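Porphyranase B (Zobellia galactanivorans, PDB 3JUU) hydrolyses the sulfated red-algal polysaccharide porphyran at linkages between beta-D-galactopyranose and alpha-L-galactopyranose-6-sulfate, as a glycoside hydrolase of family 16. Local coordinates at residues G151-D156 against D246-P251; I76-L81 against M240-Y245; Y162-M167 against G194-E199. All blocks are in the same frame, centred on the assembly; numbering follows the deposited sequence.

Contact 1: G151-D156 against D246-P251; sequences GQITND and DWNPVP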
loop_
_atom_site.group_PDB
_atom_site.type_symbol
_atom_site.label_atom_id
_atom_site.label_comp_id
_atom_site.label_asym_id
_atom_site.label_seq_id
_atom_site.Cartn_x
_atom_site.Cartn_y
_atom_site.Cartn_z
ATOM N N GLY A 151 9.092 -1.478 -10.262
ATOM C CA GLY A 151 10.236 -0.703 -10.731
ATOM C C GLY A 151 10.734 -1.204 -12.088
ATOM O O GLY A 151 11.477 -0.474 -12.747
ATOM N N GLN A 152 10.413 -2.448 -12.492
ATOM C CA GLN A 152 10.958 -3.027 -13.719
ATOM C C GLN A 152 9.840 -3.810 -14.360
ATOM O O GLN A 152 9.312 -4.730 -13.750
ATOM C CB GLN A 152 12.158 -4.001 -13.390
ATOM C CG GLN A 152 12.678 -4.640 -14.688
ATOM C CD GLN A 152 13.890 -5.577 -14.430
ATOM O OE1 GLN A 152 14.566 -5.435 -13.421
ATOM N NE2 GLN A 152 14.130 -6.527 -15.326
ATOM N N ILE A 153 9.434 -3.429 -15.567
ATOM C CA ILE A 153 8.253 -4.048 -16.166
ATOM C C ILE A 153 8.772 -5.257 -17.007
ATOM O O ILE A 153 9.699 -5.111 -17.846
ATOM C CB ILE A 153 7.539 -3.011 -17.078
ATOM C CG1 ILE A 153 6.792 -1.929 -16.194
ATOM C CG2 ILE A 153 6.533 -3.742 -17.958
ATOM C CD1 ILE A 153 6.744 -0.693 -16.971
ATOM N N THR A 154 8.264 -6.448 -16.717
ATOM C CA THR A 154 8.755 -7.693 -17.298
ATOM C C THR A 154 7.693 -8.402 -18.163
ATOM O O THR A 154 7.915 -9.467 -18.664
ATOM C CB THR A 154 9.265 -8.694 -16.194
ATOM O OG1 THR A 154 8.203 -8.998 -15.261
ATOM C CG2 THR A 154 10.432 -8.098 -15.449
ATOM N N ASN A 155 6.555 -7.772 -18.325
ATOM C CA ASN A 155 5.465 -8.294 -19.153
ATOM C C ASN A 155 5.298 -7.219 -20.228
ATOM O O ASN A 155 5.276 -6.056 -19.890
ATOM C CB ASN A 155 4.235 -8.307 -18.295
ATOM C CG ASN A 155 3.038 -8.968 -18.969
ATOM O OD1 ASN A 155 2.992 -9.084 -20.209
ATOM N ND2 ASN A 155 2.031 -9.357 -18.164
ATOM N N ASP A 156 5.181 -7.570 -21.510
ATOM C CA ASP A 156 4.978 -6.498 -22.537
ATOM C C ASP A 156 3.502 -6.178 -22.835
ATOM O O ASP A 156 3.199 -5.459 -23.790
ATOM C CB ASP A 156 5.739 -6.798 -23.845
ATOM C CG ASP A 156 5.298 -8.092 -24.485
ATOM O OD1 ASP A 156 5.955 -8.489 -25.482
ATOM O OD2 ASP A 156 4.302 -8.712 -24.002
ATOM N N ASP A 246 1.611 -11.877 -10.284
ATOM C CA ASP A 246 1.644 -12.894 -11.352
ATOM C C ASP A 246 1.854 -12.301 -12.712
ATOM O O ASP A 246 2.416 -12.961 -13.618
ATOM C CB ASP A 246 0.291 -13.629 -11.349
ATOM C CG ASP A 246 0.177 -14.639 -10.184
ATOM O OD1 ASP A 246 1.136 -14.845 -9.378
ATOM O OD2 ASP A 246 -0.899 -15.188 -10.051
ATOM N N TRP A 247 1.419 -11.039 -12.905
ATOM C CA TRP A 247 1.465 -10.471 -14.239
ATOM C C TRP A 247 2.783 -9.777 -14.522
ATOM O O TRP A 247 2.971 -9.257 -15.631
ATOM C CB TRP A 247 0.274 -9.480 -14.442
ATOM C CG TRP A 247 0.081 -8.591 -13.265
ATOM C CD1 TRP A 247 -0.750 -8.788 -12.217
ATOM C CD2 TRP A 247 0.718 -7.315 -13.039
ATOM N NE1 TRP A 247 -0.672 -7.741 -11.351
ATOM C CE2 TRP A 247 0.197 -6.810 -11.834
ATOM C CE3 TRP A 247 1.670 -6.595 -13.727
ATOM C CZ2 TRP A 247 0.604 -5.594 -11.280
ATOM C CZ3 TRP A 247 2.097 -5.348 -13.171
ATOM C CH2 TRP A 247 1.550 -4.881 -11.972
ATOM N N ASN A 248 3.682 -9.749 -13.511
ATOM C CA ASN A 248 5.014 -9.187 -13.709
ATOM C C ASN A 248 6.059 -10.249 -13.263
ATOM O O ASN A 248 6.570 -10.210 -12.112
ATOM C CB ASN A 248 5.166 -7.865 -12.912
ATOM C CG ASN A 248 6.192 -6.921 -13.549
ATOM O OD1 ASN A 248 7.105 -6.447 -12.855
ATOM N ND2 ASN A 248 6.097 -6.708 -14.899
ATOM N N PRO A 249 6.371 -11.184 -14.159
ATOM C CA PRO A 249 7.150 -12.339 -13.773
ATOM C C PRO A 249 8.654 -12.084 -13.553
ATOM O O PRO A 249 9.155 -10.973 -13.759
ATOM C CB PRO A 249 6.965 -13.324 -14.987
ATOM C CG PRO A 249 6.569 -12.428 -16.148
ATOM C CD PRO A 249 5.852 -11.283 -15.547
ATOM N N VAL A 250 9.341 -13.148 -13.155
ATOM C CA VAL A 250 10.738 -12.999 -12.743
ATOM C C VAL A 250 11.588 -12.807 -14.032
ATOM O O VAL A 250 11.379 -13.523 -15.017
ATOM C CB VAL A 250 11.200 -14.341 -12.097
ATOM C CG1 VAL A 250 12.726 -14.210 -11.662
ATOM C CG2 VAL A 250 10.345 -14.681 -10.836
ATOM N N PRO A 251 12.523 -11.824 -14.069
ATOM C CA PRO A 251 13.379 -11.625 -15.269
ATOM C C PRO A 251 14.452 -12.724 -15.385
ATOM O O PRO A 251 14.728 -13.424 -14.418
ATOM C CB PRO A 251 14.131 -10.294 -14.987
ATOM C CG PRO A 251 13.524 -9.718 -13.719
ATOM C CD PRO A 251 12.776 -10.824 -13.003
#
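T154 and P249 supply the clearest bond between two irregular loops: the hydroxyl OG1 of T154 donates to the carbonyl oxygen O of P249 over 2.7 Å. The donor lies 16° from the carbonyl plane and meets the C=O at 128°. With chi1 at 59°, OG1 sits between the backbone N and the carbonyl carbon, while CG2 lies beside the N, turned to the ring of P251. A second bond, from N155 ND2 to the carbonyl O of W247, also measures 2.7 Å, although that nitrogen is less surely placed. N155 OD1 accepts from the backbone N of A157, which probably helps to hold the amide. The N248 side chain reaches between the loops beside T154. Further out, T154 CG2 makes apolar contact with P251 CG at 3.9 Å, and the amide nitrogen NE2 of Q152 lies obliquely against the same ring. The W247 side chain lies about 6 Å from that of E148, the probable proton donor, so this surface contact borders the probable substrate site. It joins the loop between strands 141-150 and 166-174 to the one between strand 237-242 and helix 260-263; the W247 ring stacks with Y245 and meets W159 and F163 edge-to-face.

Contact 2: I76-L81 against M240-Y245; sequences ITTTML and MVVETY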
loop_
_atom_site.group_PDB
_atom_site.type_symbol
_atom_site.label_atom_id
_atom_site.label_comp_id
_atom_site.label_asym_id
_atom_site.label_seq_id
_atom_site.Cartn_x
_atom_site.Cartn_y
_atom_site.Cartn_z
ATOM N N ILE A 76 11.911 -1.633 2.983
ATOM C CA ILE A 76 11.474 -3.014 2.684
ATOM C C ILE A 76 12.310 -3.443 1.484
ATOM O O ILE A 76 12.208 -2.881 0.387
ATOM C CB ILE A 76 9.941 -3.108 2.364
ATOM C CG1 ILE A 76 9.121 -2.415 3.482
ATOM C CG2 ILE A 76 9.559 -4.627 2.184
ATOM C CD1 ILE A 76 7.553 -2.613 3.234
ATOM N N THR A 77 13.170 -4.440 1.710
ATOM C CA THR A 77 14.195 -4.738 0.717
ATOM C C THR A 77 13.872 -6.081 0.037
ATOM O O THR A 77 13.615 -7.074 0.724
ATOM C CB THR A 77 15.569 -4.834 1.450
ATOM O OG1 THR A 77 15.932 -3.536 1.973
ATOM C CG2 THR A 77 16.665 -5.260 0.434
ATOM N N THR A 78 13.955 -6.134 -1.278
ATOM C CA THR A 78 13.775 -7.388 -2.000
ATOM C C THR A 78 15.061 -8.204 -2.041
ATOM O O THR A 78 16.166 -7.630 -2.208
ATOM C CB THR A 78 13.390 -7.162 -3.435
ATOM O OG1 THR A 78 14.393 -6.405 -4.110
ATOM C CG2 THR A 78 11.988 -6.446 -3.612
ATOM N N THR A 79 14.904 -9.520 -1.959
ATOM C CA THR A 79 16.088 -10.439 -1.952
ATOM C C THR A 79 15.836 -11.679 -2.776
ATOM O O THR A 79 14.670 -11.994 -3.172
ATOM C CB THR A 79 16.487 -10.872 -0.516
ATOM O OG1 THR A 79 15.406 -11.563 0.112
ATOM C CG2 THR A 79 16.871 -9.683 0.377
ATOM N N MET A 80 16.935 -12.345 -3.128
ATOM C CA MET A 80 16.830 -13.702 -3.649
ATOM C C MET A 80 16.897 -14.596 -2.380
ATOM O O MET A 80 17.734 -14.385 -1.506
ATOM C CB MET A 80 17.985 -14.010 -4.613
ATOM C CG MET A 80 17.816 -15.415 -5.227
ATOM S SD MET A 80 16.494 -15.469 -6.459
ATOM C CE MET A 80 17.202 -14.514 -7.819
ATOM N N LEU A 81 15.989 -15.549 -2.214
ATOM C CA LEU A 81 16.144 -16.436 -1.049
ATOM C C LEU A 81 17.396 -17.338 -1.370
ATOM O O LEU A 81 17.649 -17.692 -2.500
ATOM C CB LEU A 81 14.925 -17.348 -0.928
ATOM C CG LEU A 81 13.540 -16.619 -0.781
ATOM C CD1 LEU A 81 12.413 -17.706 -0.705
ATOM C CD2 LEU A 81 13.541 -15.671 0.437
ATOM N N MET A 240 1.904 -1.829 3.918
ATOM C CA MET A 240 3.025 -1.424 3.063
ATOM C C MET A 240 3.704 -2.765 2.683
ATOM O O MET A 240 4.250 -3.486 3.556
ATOM C CB MET A 240 4.008 -0.503 3.852
ATOM C CG MET A 240 3.436 0.935 4.141
ATOM S SD MET A 240 2.508 0.828 5.772
ATOM C CE MET A 240 3.780 0.804 7.040
ATOM N N VAL A 241 3.655 -3.110 1.398
ATOM C CA VAL A 241 3.942 -4.503 1.001
ATOM C C VAL A 241 4.777 -4.469 -0.244
ATOM O O VAL A 241 4.544 -3.659 -1.183
ATOM C CB VAL A 241 2.621 -5.321 0.782
ATOM C CG1 VAL A 241 2.896 -6.703 0.074
ATOM C CG2 VAL A 241 1.881 -5.509 2.161
ATOM N N VAL A 242 5.707 -5.414 -0.310
ATOM C CA VAL A 242 6.588 -5.545 -1.478
ATOM C C VAL A 242 6.448 -7.022 -1.848
ATOM O O VAL A 242 6.799 -7.905 -1.042
ATOM C CB VAL A 242 8.077 -5.210 -1.074
ATOM C CG1 VAL A 242 9.054 -5.678 -2.235
ATOM C CG2 VAL A 242 8.230 -3.684 -0.813
ATOM N N GLU A 243 5.888 -7.310 -3.024
ATOM C CA GLU A 243 5.415 -8.689 -3.323
ATOM C C GLU A 243 5.794 -9.043 -4.766
ATOM O O GLU A 243 6.245 -8.156 -5.521
ATOM C CB GLU A 243 3.890 -8.715 -3.229
ATOM C CG GLU A 243 3.204 -8.098 -4.436
ATOM C CD GLU A 243 1.979 -7.301 -4.017
ATOM O OE1 GLU A 243 0.864 -7.871 -4.126
ATOM O OE2 GLU A 243 2.132 -6.128 -3.606
ATOM N N THR A 244 5.516 -10.275 -5.194
ATOM C CA THR A 244 5.533 -10.547 -6.664
ATOM C C THR A 244 4.052 -10.529 -7.135
ATOM O O THR A 244 3.153 -11.057 -6.461
ATOM C CB THR A 244 6.171 -11.947 -6.931
ATOM O OG1 THR A 244 5.560 -12.873 -6.005
ATOM C CG2 THR A 244 7.734 -11.903 -6.638
ATOM N N TYR A 245 3.830 -9.915 -8.277
ATOM C CA TYR A 245 2.553 -10.013 -8.980
ATOM C C TYR A 245 2.659 -11.070 -10.092
ATOM O O TYR A 245 3.656 -11.145 -10.767
ATOM C CB TYR A 245 2.345 -8.686 -9.718
ATOM C CG TYR A 245 2.027 -7.522 -8.840
ATOM C CD1 TYR A 245 0.934 -7.524 -8.003
ATOM C CD2 TYR A 245 2.798 -6.333 -8.955
ATOM C CE1 TYR A 245 0.560 -6.346 -7.257
ATOM C CE2 TYR A 245 2.422 -5.202 -8.256
ATOM C CZ TYR A 245 1.344 -5.228 -7.389
ATOM O OH TYR A 245 1.034 -4.050 -6.719
#
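I76 turns its two branches to different parts of the facing strand: with chi1 at -51°, CG2 stands anti to the backbone N and meets V242, whereas CG1 lies beside that N and, through an extended chi2 of -175°, carries CD1 to M240. V242 answers with chi1 at 167°, which spreads its methyls so that CG2 faces I76 and CG1 faces T78. The branched side chains thus fill the space between the two segments; no hydrogen bond crosses the contact, which is held by apolar side chains.

The methyl groups meet closely. I76 CG2 lies 3.4 Å from V242 CG2, as the two side chains slide past each other in opposite directions. T78 CG2 comes to 3.3 Å from V242 CG1, with the side chains roughly at right angles; both pairs are tighter than usual for carbon atoms. At the other end, I76 CD1 rests 3.4 Å from the carbonyl O of M240 and 4.2 Å from M240 CB, while the bent methionine chain leads its sulfur away.

All five touching residues are buried. V241 and E243, by contrast, point their CB atoms away from I76-L81; E243, probably a substrate-binding residue, forms a salt bridge with R57 and accepts from S122 OG. The core packing thus lies behind a strand whose other face looks to the probable substrate site. The contact belongs to the interior of the family 16 beta-sandwich jelly roll: strand 73-87 pairs with 90-101 and 264-276, strand 237-242 with 90-101 and 122-128, and V99 and Y267 pack against both I76 and M240.

Contact 3: Y162-M167 against G194-E199; sequences YFDQTM and GGKAYE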
loop_
_atom_site.group_PDB
_atom_site.type_symbol
_atom_site.label_atom_id
_atom_site.label_comp_id
_atom_site.label_asym_id
_atom_site.label_seq_id
_atom_site.Cartn_x
_atom_site.Cartn_y
_atom_site.Cartn_z
ATOM N N TYR A 162 3.201 1.498 -18.688
ATOM C CA TYR A 162 3.622 2.699 -17.896
ATOM C C TYR A 162 3.447 2.539 -16.422
ATOM O O TYR A 162 3.461 3.559 -15.699
ATOM C CB TYR A 162 2.802 3.938 -18.295
ATOM C CG TYR A 162 2.970 4.218 -19.749
ATOM C CD1 TYR A 162 4.232 4.577 -20.257
ATOM C CD2 TYR A 162 1.859 4.150 -20.631
ATOM C CE1 TYR A 162 4.400 4.869 -21.619
ATOM C CE2 TYR A 162 2.015 4.456 -21.974
ATOM C CZ TYR A 162 3.291 4.780 -22.457
ATOM O OH TYR A 162 3.468 5.052 -23.781
ATOM N N PHE A 163 3.282 1.294 -15.968
ATOM C CA PHE A 163 2.969 1.035 -14.564
ATOM C C PHE A 163 4.038 1.564 -13.586
ATOM O O PHE A 163 3.720 1.765 -12.397
ATOM C CB PHE A 163 2.709 -0.477 -14.337
ATOM C CG PHE A 163 1.885 -0.783 -13.143
ATOM C CD1 PHE A 163 0.488 -0.665 -13.233
ATOM C CD2 PHE A 163 2.447 -1.189 -11.920
ATOM C CE1 PHE A 163 -0.327 -0.940 -12.142
ATOM C CE2 PHE A 163 1.631 -1.470 -10.839
ATOM C CZ PHE A 163 0.241 -1.333 -10.948
ATOM N N ASP A 164 5.269 1.733 -14.061
ATOM C CA ASP A 164 6.383 2.197 -13.246
ATOM C C ASP A 164 6.511 3.730 -13.174
ATOM O O ASP A 164 7.496 4.250 -12.601
ATOM C CB ASP A 164 7.705 1.610 -13.828
ATOM C CG ASP A 164 7.998 2.048 -15.303
ATOM O OD1 ASP A 164 7.101 2.560 -16.010
ATOM O OD2 ASP A 164 9.139 1.789 -15.753
ATOM N N GLN A 165 5.601 4.459 -13.819
ATOM C CA GLN A 165 5.691 5.916 -13.800
ATOM C C GLN A 165 4.340 6.574 -13.527
ATOM O O GLN A 165 4.165 7.698 -13.894
ATOM C CB GLN A 165 6.316 6.450 -15.082
ATOM C CG GLN A 165 5.662 5.959 -16.344
ATOM C CD GLN A 165 6.534 6.320 -17.558
ATOM O OE1 GLN A 165 7.728 6.048 -17.569
ATOM N NE2 GLN A 165 5.955 7.001 -18.521
ATOM N N THR A 166 3.434 5.862 -12.862
ATOM C CA THR A 166 2.119 6.378 -12.582
ATOM C C THR A 166 1.759 6.167 -11.097
ATOM O O THR A 166 2.290 5.273 -10.419
ATOM C CB THR A 166 1.092 5.710 -13.530
ATOM O OG1 THR A 166 1.364 4.318 -13.535
ATOM C CG2 THR A 166 1.320 6.153 -15.023
ATOM N N MET A 167 0.826 6.958 -10.598
ATOM C CA MET A 167 0.104 6.566 -9.376
ATOM C C MET A 167 -1.092 5.718 -9.800
ATOM O O MET A 167 -1.993 6.172 -10.511
ATOM C CB MET A 167 -0.387 7.816 -8.602
ATOM C CG MET A 167 -1.003 7.430 -7.254
ATOM S SD MET A 167 -1.503 9.011 -6.443
ATOM C CE MET A 167 -2.387 8.418 -5.029
ATOM N N GLY A 194 5.241 11.911 -13.401
ATOM C CA GLY A 194 6.249 12.884 -13.885
ATOM C C GLY A 194 7.680 12.297 -13.916
ATOM O O GLY A 194 8.645 13.027 -14.181
ATOM N N GLY A 195 7.821 11.012 -13.630
ATOM C CA GLY A 195 9.153 10.361 -13.531
ATOM C C GLY A 195 8.874 8.910 -13.116
ATOM O O GLY A 195 7.684 8.529 -12.875
ATOM N N LYS A 196 9.922 8.093 -12.971
ATOM C CA LYS A 196 9.704 6.722 -12.455
ATOM C C LYS A 196 9.448 6.736 -10.963
ATOM O O LYS A 196 9.993 7.553 -10.222
ATOM C CB LYS A 196 10.915 5.783 -12.772
ATOM C CG LYS A 196 11.358 5.721 -14.274
ATOM C CD LYS A 196 10.336 4.960 -15.099
ATOM C CE LYS A 196 10.874 4.687 -16.554
ATOM N NZ LYS A 196 9.715 4.147 -17.286
ATOM N N ALA A 197 8.653 5.785 -10.492
ATOM C CA ALA A 197 8.350 5.712 -9.104
ATOM C C ALA A 197 9.579 5.469 -8.242
ATOM O O ALA A 197 9.577 5.851 -7.045
ATOM C CB ALA A 197 7.289 4.582 -8.837
ATOM N N TYR A 198 10.581 4.775 -8.816
ATOM C CA TYR A 198 11.829 4.545 -8.073
ATOM C C TYR A 198 12.812 5.707 -8.133
ATOM O O TYR A 198 13.867 5.639 -7.466
ATOM C CB TYR A 198 12.581 3.266 -8.564
ATOM C CG TYR A 198 12.910 3.272 -10.050
ATOM C CD1 TYR A 198 14.042 3.991 -10.569
ATOM C CD2 TYR A 198 12.071 2.576 -10.953
ATOM C CE1 TYR A 198 14.320 3.971 -11.980
ATOM C CE2 TYR A 198 12.341 2.560 -12.328
ATOM C CZ TYR A 198 13.444 3.272 -12.809
ATOM O OH TYR A 198 13.673 3.209 -14.161
ATOM N N GLU A 199 12.537 6.732 -8.937
ATOM C CA GLU A 199 13.547 7.842 -9.106
ATOM C C GLU A 199 13.441 8.891 -8.018
ATOM O O GLU A 199 14.462 9.529 -7.643
ATOM C CB GLU A 199 13.394 8.553 -10.450
ATOM C CG GLU A 199 13.940 7.786 -11.579
ATOM C CD GLU A 199 13.622 8.333 -12.990
ATOM O OE1 GLU A 199 12.617 9.132 -13.250
ATOM O OE2 GLU A 199 14.376 7.834 -13.881
HETATM O O HOH W 1 11.462 0.771 -15.221
HETATM O O HOH W 2 8.941 2.710 -10.683
HETATM O O HOH W 3 4.793 9.889 -15.513
#
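K196 NZ is gripped by two acceptors from the facing loop, Q165 OE1 at 2.8 Å and D164 OD2 at 2.9 Å, the latter a salt bridge. Neither is met squarely in its plane: the ammonium stands above the carboxylate, 42° out of it, and is also tilted from the carbonyl plane of the Q165 amide. The lysine chain bends at chi2 (-72°) and then runs extended, which brings its tip across both acceptors. Its CD and CE cross the D164 carboxylate at a slant, and its CB lies over one face of the Y198 ring, towards the rim.

The backbone adds a nearly straight bond, from A197 N to D164 O at 2.9 Å with 164° at the hydrogen. Water 2 also donates to D164 O, so that carbonyl has two partners, and water 3 bridges Q165 O to G194 N. Water 1 gives a proton to D164 OD2 at 2.6 Å and is only weakly linked to Y198 OH. Within 194-199, K196 N donates to E199 OE1, while the buried G195 O has no hydrogen-bonding partner. Were K196 an alanine, the D164 carboxylate would probably lose its charge partner and Q165 OE1 its ammonium donor, leaving the glutamine amide freer to turn.

The chemistry implies a contact between two loops in which one charged tip and one backbone bond hold the turn leading into strand 166-174 to the approach to strand 202-210; the lysine charge is likely to stabilise the ionised aspartate, with water sharing the carboxylate.

How the contacts relate
From the N terminus, residues 76-81 on strand 73-87 come first, and they meet 240-245 late in the chain, so contact 2 closes the longest of the three loops. Contact 1 begins within that loop, at 151-156, but ends beyond it at 246-251; the two therefore cross, and their second segments follow directly in sequence. Contact 3, joining 162-167 to 194-199, closes the shortest loop and is nested within both others. It also touches contact 1, through I153 against D164, W247 against F163 and G151 against Y198. The sandwich core is thus tied by contact 2, and the loops at one end of its strands by contacts 1 and 3.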